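Capsule biosynthesis protein capD (Bacillus anthracis, PDB 3G9K) cleaves the poly-gamma-D-glutamate capsule and, as a transpeptidase, joins it through an amide bond to meso-diaminopimelic acid of the peptidoglycan. Local coordinates at residues B[2-7]-B[16-21]. Residues are numbered along the deposited sequence; the frame is centred on the assembly and turned at random.
Sequences THFVII and STNTLS. With GLU (glutamic acid), chain F.
Thr2 and Phe4 each exchange a pair of backbone hydrogen bonds with Asn18 and Ser16 respectively, which sets strands 2-7 and 16-19 antiparallel, with His3 and Thr17 as the non-hydrogen-bonded pair between them (CA to CA 4.3 Å). Thr2 N donates to Asn18 O at 2.9 Å, and Ser16 N reaches Phe4 O in a nearly straight bond (172° at the hydrogen). Thr2, Phe4, Ser16 and Asn18 share one face of the hairpin. There the Phe4 side chain, its CG set between backbone N and carbonyl carbon (chi1 69°), leans over the neighbouring strand, and CZ of Phe4 meets CB of Ser16 obliquely at 3.5 Å. CG2 of Thr2 runs alongside CB of Asn18 (4.1 Å). On the other face the His3 imidazole lies with one ring face over Ser16 O. The hydroxyls of Thr2 and Ser16 are satisfied by the other protein chain, OG1 of Thr2 by Glu59 OE1 and OG of Ser16 by Gly70 O of that chain, into which the sheet continues. At the end of the strand, Thr19 OG1 accepts from Ser21 N at 2.9 Å in an ST turn and is also hydrogen-bonded to Thr1 OG1, the nucleophile of this Ntn-family hydrolase. The strand pairing thus sets Thr19 beside Thr1, and the two bonds on Thr19 OG1 probably fix the orientation of that hydroxyl next to the nucleophile.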
loop_
_atom_site.group_PDB
_atom_site.type_symbol
_atom_site.label_atom_id
_atom_site.label_comp_id
_atom_site.label_asym_id
_atom_site.label_seq_id
_atom_site.Cartn_x
_atom_site.Cartn_y
_atom_site.Cartn_z
ATOM N N THR B 2 -2.074 0.895 3.242
ATOM C CA THR B 2 -2.815 1.818 2.368
ATOM C C THR B 2 -1.980 1.978 1.122
ATOM O O THR B 2 -0.762 2.016 1.229
ATOM C CB THR B 2 -3.062 3.166 3.067
ATOM O OG1 THR B 2 -4.111 3.896 2.379
ATOM C CG2 THR B 2 -1.775 3.988 3.128
ATOM N N HIS B 3 -2.637 2.042 -0.045
ATOM C CA HIS B 3 -1.965 2.294 -1.282
ATOM C C HIS B 3 -2.537 3.561 -1.956
ATOM O O HIS B 3 -3.760 3.683 -2.056
ATOM C CB HIS B 3 -2.099 1.170 -2.241
ATOM C CG HIS B 3 -1.174 1.330 -3.379
ATOM N ND1 HIS B 3 -1.574 1.850 -4.583
ATOM C CD2 HIS B 3 0.157 1.163 -3.463
ATOM C CE1 HIS B 3 -0.525 1.994 -5.362
ATOM N NE2 HIS B 3 0.535 1.564 -4.709
ATOM N N PHE B 4 -1.667 4.482 -2.394
ATOM C CA PHE B 4 -2.104 5.619 -3.234
ATOM C C PHE B 4 -1.254 5.771 -4.533
ATOM O O PHE B 4 -0.165 5.210 -4.683
ATOM C CB PHE B 4 -2.180 6.907 -2.381
ATOM C CG PHE B 4 -0.837 7.409 -1.936
ATOM C CD1 PHE B 4 -0.281 6.949 -0.764
ATOM C CD2 PHE B 4 -0.079 8.265 -2.760
ATOM C CE1 PHE B 4 0.955 7.393 -0.344
ATOM C CE2 PHE B 4 1.139 8.724 -2.367
ATOM C CZ PHE B 4 1.681 8.276 -1.151
ATOM N N VAL B 5 -1.824 6.504 -5.495
ATOM C CA VAL B 5 -1.188 6.802 -6.776
ATOM C C VAL B 5 -1.439 8.263 -7.104
ATOM O O VAL B 5 -2.560 8.764 -6.901
ATOM C CB VAL B 5 -1.751 5.914 -7.900
ATOM C CG1 VAL B 5 -0.908 6.089 -9.207
ATOM C CG2 VAL B 5 -1.798 4.438 -7.416
ATOM N N ILE B 6 -0.386 8.925 -7.554
ATOM C CA ILE B 6 -0.444 10.335 -7.968
ATOM C C ILE B 6 0.207 10.481 -9.326
ATOM O O ILE B 6 1.209 9.864 -9.564
ATOM C CB ILE B 6 0.289 11.204 -7.002
ATOM C CG1 ILE B 6 -0.281 10.982 -5.604
ATOM C CG2 ILE B 6 0.154 12.720 -7.409
ATOM C CD1 ILE B 6 0.485 11.720 -4.537
ATOM N N ILE B 7 -0.394 11.281 -10.204
ATOM C CA ILE B 7 0.290 11.687 -11.451
ATOM C C ILE B 7 0.217 13.181 -11.582
ATOM O O ILE B 7 -0.840 13.763 -11.319
ATOM C CB ILE B 7 -0.332 11.042 -12.696
ATOM C CG1 ILE B 7 -0.381 9.510 -12.530
ATOM C CG2 ILE B 7 0.439 11.490 -13.934
ATOM C CD1 ILE B 7 -0.948 8.777 -13.739
ATOM N N SER B 16 2.675 4.394 -4.111
ATOM C CA SER B 16 3.242 4.195 -2.767
ATOM C C SER B 16 2.324 3.351 -1.908
ATOM O O SER B 16 1.098 3.517 -1.929
ATOM C CB SER B 16 3.551 5.532 -2.118
ATOM O OG SER B 16 3.946 5.356 -0.766
ATOM N N THR B 17 2.921 2.382 -1.208
ATOM C CA THR B 17 2.182 1.682 -0.151
ATOM C C THR B 17 2.838 1.798 1.236
ATOM O O THR B 17 4.010 1.542 1.421
ATOM C CB THR B 17 1.595 0.254 -0.633
ATOM O OG1 THR B 17 1.456 -0.715 0.428
ATOM C CG2 THR B 17 2.163 -0.276 -1.901
ATOM N N ASN B 18 2.057 2.290 2.195
ATOM C CA ASN B 18 2.507 2.505 3.547
ATOM C C ASN B 18 1.743 1.598 4.494
ATOM O O ASN B 18 0.597 1.237 4.215
ATOM C CB ASN B 18 2.273 3.944 3.962
ATOM C CG ASN B 18 3.068 4.951 3.107
ATOM O OD1 ASN B 18 4.127 4.626 2.576
ATOM N ND2 ASN B 18 2.554 6.177 3.003
ATOM N N THR B 19 2.370 1.218 5.613
ATOM C CA THR B 19 1.719 0.279 6.498
ATOM C C THR B 19 2.194 0.301 7.950
ATOM O O THR B 19 3.277 0.813 8.269
ATOM C CB THR B 19 1.874 -1.128 5.936
ATOM O OG1 THR B 19 0.982 -2.019 6.614
ATOM C CG2 THR B 19 3.333 -1.614 6.092
ATOM N N LEU B 20 1.344 -0.237 8.815
ATOM C CA LEU B 20 1.671 -0.595 10.186
ATOM C C LEU B 20 1.738 -2.121 10.366
ATOM O O LEU B 20 2.050 -2.612 11.393
ATOM C CB LEU B 20 0.651 -0.060 11.161
ATOM C CG LEU B 20 0.376 1.415 11.254
ATOM C CD1 LEU B 20 -0.694 1.693 12.227
ATOM C CD2 LEU B 20 1.594 2.183 11.536
ATOM N N SER B 21 1.369 -2.893 9.360
ATOM C CA SER B 21 1.447 -4.371 9.368
ATOM C C SER B 21 0.354 -5.167 10.085
ATOM O O SER B 21 0.368 -6.349 10.078
ATOM C CB SER B 21 2.795 -4.855 9.860
ATOM O OG SER B 21 3.775 -4.715 8.884
HETATM N N GLU F . -1.945 -8.125 6.672
HETATM C CA GLU F . -2.358 -6.921 5.964
HETATM C C GLU F . -1.159 -6.074 5.492
HETATM O O GLU F . -0.308 -5.744 6.317
HETATM C CB GLU F . -3.259 -6.117 6.904
HETATM C CG GLU F . -3.407 -4.646 6.563
HETATM C CD GLU F . -4.202 -4.387 5.312
HETATM O OE1 GLU F . -4.334 -5.297 4.468
HETATM O OE2 GLU F . -4.663 -3.237 5.190
HETATM O OXT GLU F . -0.995 -5.684 4.313
#